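Local atomic coordinates of S-adenosylmethionine:2-demethylmenaquinone methyltransferase (Geobacillus kaustophilus, PDB entry 2PCN), a protein that is a member of the Aldolase/RraA family and assembles from three protein chains, each built round a mixed beta-sheet flanked by helices. Residues 34-39 against 127-132; 95-100 against 110-115; 48-53 against 78-83. One frame throughout, in Å; residues are numbered along the deposited sequence.

The three contacts join separate parts of one mixed alpha/beta chain. Interactions 1 and 3 touch directly: A35 CB lies 3.8 Å from V53 CG1, and V37 CG2 lies 3.8 Å from A49 CB, so strand 30-38 packs against helix 44-52, the next helix in the chain. In sequence, interactions 2 and 3 both fall between residues 34-39 and 127-132, with 48-53 and 78-83 coming before 95-100. Interaction 2 stands apart, its centre about 21 Å from that of interaction 1 and about 18 Å from that of interaction 3. It alone of the three meets a second subunit, and an acetate ion, probably from the crystallisation liquor, is bound about 4 Å from the R95 side chain.

Interaction 1: residues 34-39 against 127-132; sequences IATVDV and VVLEFG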
loop_
_atom_site.group_PDB
_atom_site.type_symbol
_atom_site.label_atom_id
_atom_site.label_comp_id
_atom_site.label_asym_id
_atom_site.label_seq_id
_atom_site.Cartn_x
_atom_site.Cartn_y
_atom_site.Cartn_z
ATOM N N ILE A 34 -9.952 -19.266 16.057
ATOM C CA ILE A 34 -8.997 -19.656 15.031
ATOM C C ILE A 34 -9.049 -21.130 14.627
ATOM O O ILE A 34 -9.181 -22.015 15.468
ATOM C CB ILE A 34 -7.549 -19.358 15.505
ATOM C CG1 ILE A 34 -7.312 -17.850 15.562
ATOM C CG2 ILE A 34 -6.546 -20.044 14.599
ATOM C CD1 ILE A 34 -5.939 -17.481 16.106
ATOM N N ALA A 35 -8.948 -21.361 13.324
ATOM C CA ALA A 35 -8.885 -22.692 12.733
ATOM C C ALA A 35 -7.596 -22.539 11.929
ATOM O O ALA A 35 -7.400 -21.505 11.286
ATOM C CB ALA A 35 -10.064 -22.930 11.803
ATOM N N THR A 36 -6.719 -23.540 11.964
ATOM C CA THR A 36 -5.444 -23.430 11.258
ATOM C C THR A 36 -5.209 -24.372 10.088
ATOM O O THR A 36 -5.732 -25.489 10.038
ATOM C CB THR A 36 -4.251 -23.629 12.222
ATOM O OG1 THR A 36 -4.266 -24.971 12.726
ATOM C CG2 THR A 36 -4.326 -22.654 13.390
ATOM N N VAL A 37 -4.393 -23.901 9.151
ATOM C CA VAL A 37 -4.003 -24.673 7.979
ATOM C C VAL A 37 -2.558 -24.300 7.673
ATOM O O VAL A 37 -2.219 -23.119 7.583
ATOM C CB VAL A 37 -4.860 -24.340 6.737
ATOM C CG1 VAL A 37 -4.413 -25.202 5.563
ATOM C CG2 VAL A 37 -6.329 -24.573 7.028
ATOM N N ASP A 38 -1.707 -25.310 7.518
ATOM C CA ASP A 38 -0.296 -25.093 7.222
ATOM C C ASP A 38 -0.010 -25.721 5.860
ATOM O O ASP A 38 -0.089 -26.939 5.699
ATOM C CB ASP A 38 0.555 -25.744 8.316
ATOM C CG ASP A 38 2.020 -25.365 8.228
ATOM O OD1 ASP A 38 2.325 -24.168 8.052
ATOM O OD2 ASP A 38 2.869 -26.271 8.356
ATOM N N VAL A 39 0.310 -24.883 4.878
ATOM C CA VAL A 39 0.572 -25.359 3.521
ATOM C C VAL A 39 1.721 -24.616 2.850
ATOM O O VAL A 39 2.276 -23.668 3.403
ATOM C CB VAL A 39 -0.672 -25.176 2.620
ATOM C CG1 VAL A 39 -1.861 -25.925 3.209
ATOM C CG2 VAL A 39 -0.997 -23.687 2.478
ATOM N N VAL A 127 -2.883 -27.594 13.151
ATOM C CA VAL A 127 -1.558 -27.638 13.760
ATOM C C VAL A 127 -1.227 -26.229 14.240
ATOM O O VAL A 127 -1.908 -25.269 13.875
ATOM C CB VAL A 127 -0.465 -28.090 12.753
ATOM C CG1 VAL A 127 -0.718 -29.527 12.315
ATOM C CG2 VAL A 127 -0.441 -27.161 11.551
ATOM N N VAL A 128 -0.195 -26.104 15.068
ATOM C CA VAL A 128 0.206 -24.796 15.563
ATOM C C VAL A 128 1.024 -24.107 14.478
ATOM O O VAL A 128 1.967 -24.686 13.940
ATOM C CB VAL A 128 1.056 -24.919 16.843
ATOM C CG1 VAL A 128 1.523 -23.544 17.291
ATOM C CG2 VAL A 128 0.240 -25.585 17.944
ATOM N N LEU A 129 0.649 -22.877 14.144
ATOM C CA LEU A 129 1.357 -22.129 13.118
ATOM C C LEU A 129 2.307 -21.146 13.781
ATOM O O LEU A 129 2.076 -20.713 14.914
ATOM C CB LEU A 129 0.366 -21.364 12.234
ATOM C CG LEU A 129 -0.796 -22.161 11.639
ATOM C CD1 LEU A 129 -1.720 -21.209 10.898
ATOM C CD2 LEU A 129 -0.274 -23.245 10.706
ATOM N N GLU A 130 3.374 -20.798 13.074
ATOM C CA GLU A 130 4.353 -19.858 13.593
ATOM C C GLU A 130 4.848 -18.892 12.524
ATOM O O GLU A 130 5.679 -19.244 11.691
ATOM C CB GLU A 130 5.546 -20.611 14.189
ATOM C CG GLU A 130 5.235 -21.345 15.478
ATOM C CD GLU A 130 6.408 -22.163 15.981
ATOM O OE1 GLU A 130 7.514 -21.596 16.112
ATOM O OE2 GLU A 130 6.222 -23.369 16.249
ATOM N N PHE A 131 4.320 -17.671 12.549
ATOM C CA PHE A 131 4.733 -16.637 11.606
ATOM C C PHE A 131 4.325 -15.266 12.130
ATOM O O PHE A 131 3.445 -15.158 12.987
ATOM C CB PHE A 131 4.124 -16.867 10.215
ATOM C CG PHE A 131 2.631 -16.704 10.163
ATOM C CD1 PHE A 131 1.790 -17.799 10.336
ATOM C CD2 PHE A 131 2.065 -15.453 9.924
ATOM C CE1 PHE A 131 0.401 -17.655 10.268
ATOM C CE2 PHE A 131 0.677 -15.296 9.855
ATOM C CZ PHE A 131 -0.155 -16.403 10.027
ATOM N N GLY A 132 4.973 -14.226 11.617
ATOM C CA GLY A 132 4.664 -12.873 12.042
ATOM C C GLY A 132 4.958 -12.650 13.511
ATOM O O GLY A 132 4.394 -11.751 14.134
HETATM O O HOH W 1 3.741 -22.417 10.703
HETATM O O HOH W 2 3.211 -25.826 11.436
#
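T36 and L129 pass one another in opposite senses, with T36 CB set 3.7 Å from L129 CD1, while the threonine hydroxyl turns to the backbone of V127. There OG1 donates a short hydrogen bond of 2.6 Å to V127 O, lying in the carbonyl plane on a lone pair; a chi1 of 65°, which places OG1 between the backbone N and the carbonyl carbon, aims it there. L129 CD1 lies against T36 and CD2 against D38, 3.6 Å from its CB, and both methyls come near V37 O. D38 and L129 lie side by side with their tips pointing opposite ways, and V127 CG2 closes on D38 CB at 3.7 Å. The aspartate carboxylate runs alongside L129 CD2, with OD1 also in a salt bridge to K64. Two waters link D38 weakly to E130 N and V128 O. Antiparallel pairing with strand 30-38 ends just before this segment, at 124-125 and D126; the chain then leaves the mixed sheet, strand 129-131 running at 74° to strand 34-38, and side chains take over. The buried hydroxyl, gripping a main-chain carbonyl, thus fixes the course of the chain at V127 where it veers away.

Interaction 2: residues 95-100 against 110-115; sequences RDSAEI and IGTCPV
The backbones come nearest at R95 and T112, whose CA atoms are 5.4 Å apart, where the chain entering helix 97-100 runs beside the weakly bonded strand 111-112, an outer member of the three-stranded parallel sheet with 70-72 and 93-94. R95 then follows the other segment beyond that strand. Its CB rests 3.2 Å from C113 O, and the chain stays extended from CG to NE, carrying the guanidinium to P114. NH1 donates to P114 O over 2.8 Å with an N-H...O angle of 149°. The acceptor lies at the edge of the guanidinium and almost exactly in its plane, although the donor is tilted 28° from the plane of the carbonyl. The setting of CG between the backbone N and the carbonyl carbon, chi1 66°, starts the side chain along this path. The second contact is smaller and apolar: T112 CG2 meets S97 CB at 4.0 Å, with the serine hydroxyl turned to D147 of the second subunit. In the loop after strand 111-112, V115 N makes a weak 3.6 Å hydrogen bond to C113 SG. The same neighbouring subunit supplies D8 to R95 NH2 in a salt bridge and K2 to D96 and E99. Near the bound acetate, one arginine thus joins two surfaces, NH1 fixing its own chain through a neutral carbonyl and NH2 pairing with a carboxylate across the subunit interface, which would hold the guanidinium's orientation.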
loop_
_atom_site.group_PDB
_atom_site.type_symbol
_atom_site.label_atom_id
_atom_site.label_comp_id
_atom_site.label_asym_id
_atom_site.label_seq_id
_atom_site.Cartn_x
_atom_site.Cartn_y
_atom_site.Cartn_z
ATOM N N ARG A 95 -5.980 -14.105 -4.971
ATOM C CA ARG A 95 -6.272 -13.585 -6.298
ATOM C C ARG A 95 -7.765 -13.265 -6.315
ATOM O O ARG A 95 -8.458 -13.517 -5.326
ATOM C CB ARG A 95 -5.882 -14.581 -7.396
ATOM C CG ARG A 95 -6.657 -15.883 -7.441
ATOM C CD ARG A 95 -6.115 -16.728 -8.590
ATOM N NE ARG A 95 -7.012 -17.811 -8.979
ATOM C CZ ARG A 95 -6.853 -18.553 -10.070
ATOM N NH1 ARG A 95 -5.825 -18.334 -10.884
ATOM N NH2 ARG A 95 -7.734 -19.500 -10.362
ATOM N N ASP A 96 -8.254 -12.715 -7.422
ATOM C CA ASP A 96 -9.654 -12.302 -7.538
ATOM C C ASP A 96 -9.913 -11.253 -6.456
ATOM O O ASP A 96 -11.007 -11.188 -5.889
ATOM C CB ASP A 96 -10.614 -13.482 -7.341
ATOM C CG ASP A 96 -10.416 -14.581 -8.368
ATOM O OD1 ASP A 96 -10.211 -14.267 -9.560
ATOM O OD2 ASP A 96 -10.476 -15.765 -7.980
ATOM N N SER A 97 -8.903 -10.428 -6.182
ATOM C CA SER A 97 -9.014 -9.391 -5.162
ATOM C C SER A 97 -10.128 -8.404 -5.472
ATOM O O SER A 97 -10.762 -7.876 -4.564
ATOM C CB SER A 97 -7.680 -8.643 -5.000
ATOM O OG SER A 97 -7.302 -7.968 -6.189
ATOM N N ALA A 98 -10.373 -8.155 -6.752
ATOM C CA ALA A 98 -11.435 -7.232 -7.130
ATOM C C ALA A 98 -12.777 -7.773 -6.639
ATOM O O ALA A 98 -13.558 -7.054 -6.016
ATOM C CB ALA A 98 -11.461 -7.058 -8.640
ATOM N N GLU A 99 -13.026 -9.048 -6.915
ATOM C CA GLU A 99 -14.269 -9.707 -6.524
ATOM C C GLU A 99 -14.407 -9.867 -5.007
ATOM O O GLU A 99 -15.495 -9.697 -4.446
ATOM C CB GLU A 99 -14.363 -11.082 -7.194
ATOM C CG GLU A 99 -14.460 -11.051 -8.721
ATOM C CD GLU A 99 -13.138 -10.721 -9.407
ATOM O OE1 GLU A 99 -12.112 -10.578 -8.712
ATOM O OE2 GLU A 99 -13.125 -10.610 -10.651
ATOM N N ILE A 100 -13.305 -10.199 -4.348
ATOM C CA ILE A 100 -13.313 -10.390 -2.902
ATOM C C ILE A 100 -13.582 -9.077 -2.166
ATOM O O ILE A 100 -14.182 -9.068 -1.092
ATOM C CB ILE A 100 -11.973 -11.015 -2.447
ATOM C CG1 ILE A 100 -11.940 -12.483 -2.892
ATOM C CG2 ILE A 100 -11.791 -10.869 -0.932
ATOM C CD1 ILE A 100 -10.573 -13.147 -2.789
ATOM N N ILE A 110 -0.616 -10.979 2.275
ATOM C CA ILE A 110 0.526 -10.096 2.052
ATOM C C ILE A 110 0.640 -9.593 0.622
ATOM O O ILE A 110 1.486 -8.747 0.323
ATOM C CB ILE A 110 1.859 -10.769 2.453
ATOM C CG1 ILE A 110 2.131 -11.987 1.569
ATOM C CG2 ILE A 110 1.806 -11.166 3.923
ATOM C CD1 ILE A 110 3.525 -12.561 1.736
ATOM N N GLY A 111 -0.215 -10.098 -0.262
ATOM C CA GLY A 111 -0.170 -9.653 -1.642
ATOM C C GLY A 111 -1.092 -10.439 -2.548
ATOM O O GLY A 111 -1.848 -11.292 -2.089
ATOM N N THR A 112 -1.036 -10.138 -3.841
ATOM C CA THR A 112 -1.858 -10.828 -4.823
ATOM C C THR A 112 -0.957 -11.526 -5.828
ATOM O O THR A 112 0.177 -11.108 -6.054
ATOM C CB THR A 112 -2.774 -9.853 -5.595
ATOM O OG1 THR A 112 -1.974 -8.888 -6.294
ATOM C CG2 THR A 112 -3.722 -9.137 -4.637
ATOM N N CYS A 113 -1.475 -12.597 -6.415
ATOM C CA CYS A 113 -0.760 -13.379 -7.416
ATOM C C CYS A 113 -1.834 -14.058 -8.254
ATOM O O CYS A 113 -2.694 -14.753 -7.716
ATOM C CB CYS A 113 0.117 -14.435 -6.750
ATOM S SG CYS A 113 0.966 -15.490 -7.944
ATOM N N PRO A 114 -1.797 -13.869 -9.581
ATOM C CA PRO A 114 -2.791 -14.468 -10.479
ATOM C C PRO A 114 -2.669 -15.972 -10.712
ATOM O O PRO A 114 -3.617 -16.604 -11.186
ATOM C CB PRO A 114 -2.600 -13.674 -11.768
ATOM C CG PRO A 114 -1.116 -13.472 -11.787
ATOM C CD PRO A 114 -0.820 -13.069 -10.345
ATOM N N VAL A 115 -1.520 -16.551 -10.372
ATOM C CA VAL A 115 -1.301 -17.983 -10.582
ATOM C C VAL A 115 -1.976 -18.876 -9.540
ATOM O O VAL A 115 -1.833 -18.664 -8.336
ATOM C CB VAL A 115 0.207 -18.317 -10.595
ATOM C CG1 VAL A 115 0.410 -19.801 -10.873
ATOM C CG2 VAL A 115 0.921 -17.467 -11.643
#

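Interaction 3: residues 48-53 against 78-83; sequences EALETV and QIACER
R83, the first residue to leave helical geometry after helix 78-82, reaches across to the carbonyl groups of L50 and V53. Its NH1 is shared between the two. The bond to V53 O is 2.8 Å long, with the donor on a lone pair in the carbonyl plane and the oxygen near the guanidinium plane; NH2 adds a weak bond to the same oxygen. The bond from NH1 to L50 O spans 3.0 Å and is more bent, at 136°, with the donor above the carbonyl plane. A bend at chi3 (60°) brings the group into this position, where E51 O lies over the centre of one face, 3.1 Å above it, without making a hydrogen bond. A water donates to both V53 O and R83 O, tying the two segments together a second time. Within 48-53, T52 OG1 gives a 2.8 Å hydrogen bond to E48 O, and R125 also bonds this hydroxyl. A49 O accepts from the amides of both T52 and V53. E51 OE2, in a salt bridge with R47, also lies 4.0 Å from I79 CD1, while I79 CG2 lies 3.6 Å from L50 O. L50 CD2 meets A80 CB at 4.3 Å. The short segments 48-52 and 78-82 run nearly parallel, at 15° with axes 9.0 Å apart. Helix 44-52 links parallel strands 30-38 and 58-62, and helix 74-82 comes between parallel strands 58-62 and 87-90, so the contact joins successive beta-alpha-beta crossover helices.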
loop_
_atom_site.group_PDB
_atom_site.type_symbol
_atom_site.label_atom_id
_atom_site.label_comp_id
_atom_site.label_asym_id
_atom_site.label_seq_id
_atom_site.Cartn_x
_atom_site.Cartn_y
_atom_site.Cartn_z
ATOM N N GLU A 48 -10.850 -27.479 1.924
ATOM C CA GLU A 48 -11.537 -28.417 2.803
ATOM C C GLU A 48 -11.865 -27.781 4.151
ATOM O O GLU A 48 -12.927 -28.038 4.726
ATOM C CB GLU A 48 -10.694 -29.680 2.995
ATOM C CG GLU A 48 -10.254 -30.301 1.679
ATOM C CD GLU A 48 -9.800 -31.738 1.828
ATOM O OE1 GLU A 48 -9.048 -32.029 2.782
ATOM O OE2 GLU A 48 -10.192 -32.574 0.984
ATOM N N ALA A 49 -10.958 -26.945 4.651
ATOM C CA ALA A 49 -11.179 -26.265 5.920
ATOM C C ALA A 49 -12.371 -25.314 5.793
ATOM O O ALA A 49 -13.277 -25.316 6.632
ATOM C CB ALA A 49 -9.921 -25.485 6.326
ATOM N N LEU A 50 -12.373 -24.506 4.739
ATOM C CA LEU A 50 -13.460 -23.555 4.525
ATOM C C LEU A 50 -14.813 -24.237 4.379
ATOM O O LEU A 50 -15.847 -23.647 4.686
ATOM C CB LEU A 50 -13.190 -22.705 3.279
ATOM C CG LEU A 50 -12.023 -21.725 3.370
ATOM C CD1 LEU A 50 -11.811 -21.053 2.019
ATOM C CD2 LEU A 50 -12.314 -20.692 4.453
ATOM N N GLU A 51 -14.806 -25.481 3.915
ATOM C CA GLU A 51 -16.051 -26.217 3.726
ATOM C C GLU A 51 -16.495 -26.949 4.987
ATOM O O GLU A 51 -17.617 -27.448 5.046
ATOM C CB GLU A 51 -15.899 -27.236 2.592
ATOM C CG GLU A 51 -15.390 -26.657 1.284
ATOM C CD GLU A 51 -15.165 -27.721 0.225
ATOM O OE1 GLU A 51 -14.567 -28.768 0.549
ATOM O OE2 GLU A 51 -15.574 -27.507 -0.934
ATOM N N THR A 52 -15.635 -26.994 6.002
ATOM C CA THR A 52 -15.967 -27.718 7.226
ATOM C C THR A 52 -15.914 -26.994 8.572
ATOM O O THR A 52 -16.578 -27.425 9.512
ATOM C CB THR A 52 -15.094 -28.978 7.346
ATOM O OG1 THR A 52 -13.714 -28.594 7.390
ATOM C CG2 THR A 52 -15.324 -29.896 6.148
ATOM N N VAL A 53 -15.145 -25.912 8.693
ATOM C CA VAL A 53 -15.069 -25.222 9.983
ATOM C C VAL A 53 -16.404 -24.596 10.411
ATOM O O VAL A 53 -17.244 -24.260 9.577
ATOM C CB VAL A 53 -13.967 -24.131 9.989
ATOM C CG1 VAL A 53 -12.612 -24.767 9.736
ATOM C CG2 VAL A 53 -14.268 -23.061 8.942
ATOM N N GLN A 78 -16.266 -17.238 -1.579
ATOM C CA GLN A 78 -17.712 -17.407 -1.673
ATOM C C GLN A 78 -18.165 -18.477 -0.679
ATOM O O GLN A 78 -19.190 -18.325 -0.009
ATOM C CB GLN A 78 -18.082 -17.815 -3.096
ATOM C CG GLN A 78 -19.565 -17.949 -3.358
ATOM C CD GLN A 78 -19.850 -18.200 -4.825
ATOM O OE1 GLN A 78 -19.472 -19.233 -5.373
ATOM N NE2 GLN A 78 -20.507 -17.246 -5.471
ATOM N N ILE A 79 -17.400 -19.561 -0.584
ATOM C CA ILE A 79 -17.733 -20.632 0.350
ATOM C C ILE A 79 -17.716 -20.053 1.759
ATOM O O ILE A 79 -18.606 -20.324 2.568
ATOM C CB ILE A 79 -16.712 -21.797 0.267
ATOM C CG1 ILE A 79 -16.787 -22.465 -1.107
ATOM C CG2 ILE A 79 -16.987 -22.816 1.369
ATOM C CD1 ILE A 79 -15.744 -23.536 -1.318
ATOM N N ALA A 80 -16.701 -19.242 2.049
ATOM C CA ALA A 80 -16.583 -18.627 3.363
ATOM C C ALA A 80 -17.820 -17.786 3.680
ATOM O O ALA A 80 -18.283 -17.762 4.821
ATOM C CB ALA A 80 -15.323 -17.766 3.432
ATOM N N CYS A 81 -18.355 -17.098 2.676
ATOM C CA CYS A 81 -19.551 -16.282 2.876
ATOM C C CYS A 81 -20.786 -17.155 3.071
ATOM O O CYS A 81 -21.604 -16.901 3.952
ATOM C CB CYS A 81 -19.787 -15.359 1.681
ATOM S SG CYS A 81 -18.602 -14.014 1.539
ATOM N N GLU A 82 -20.914 -18.183 2.240
ATOM C CA GLU A 82 -22.059 -19.083 2.311
ATOM C C GLU A 82 -22.148 -19.841 3.634
ATOM O O GLU A 82 -23.246 -20.142 4.106
ATOM C CB GLU A 82 -22.010 -20.088 1.156
ATOM C CG GLU A 82 -21.891 -19.445 -0.212
ATOM C CD GLU A 82 -21.808 -20.460 -1.336
ATOM O OE1 GLU A 82 -21.243 -21.550 -1.116
ATOM O OE2 GLU A 82 -22.292 -20.158 -2.446
ATOM N N ARG A 83 -21.004 -20.147 4.239
ATOM C CA ARG A 83 -21.016 -20.891 5.494
ATOM C C ARG A 83 -20.879 -20.002 6.730
ATOM O O ARG A 83 -20.687 -20.487 7.842
ATOM C CB ARG A 83 -19.927 -21.974 5.464
ATOM C CG ARG A 83 -20.054 -22.895 4.261
ATOM C CD ARG A 83 -19.208 -24.158 4.374
ATOM N NE ARG A 83 -19.572 -24.962 5.539
ATOM C CZ ARG A 83 -18.907 -24.958 6.689
ATOM N NH1 ARG A 83 -17.831 -24.197 6.833
ATOM N NH2 ARG A 83 -19.324 -25.709 7.704
HETATM O O HOH W 3 -19.640 -22.888 8.963
#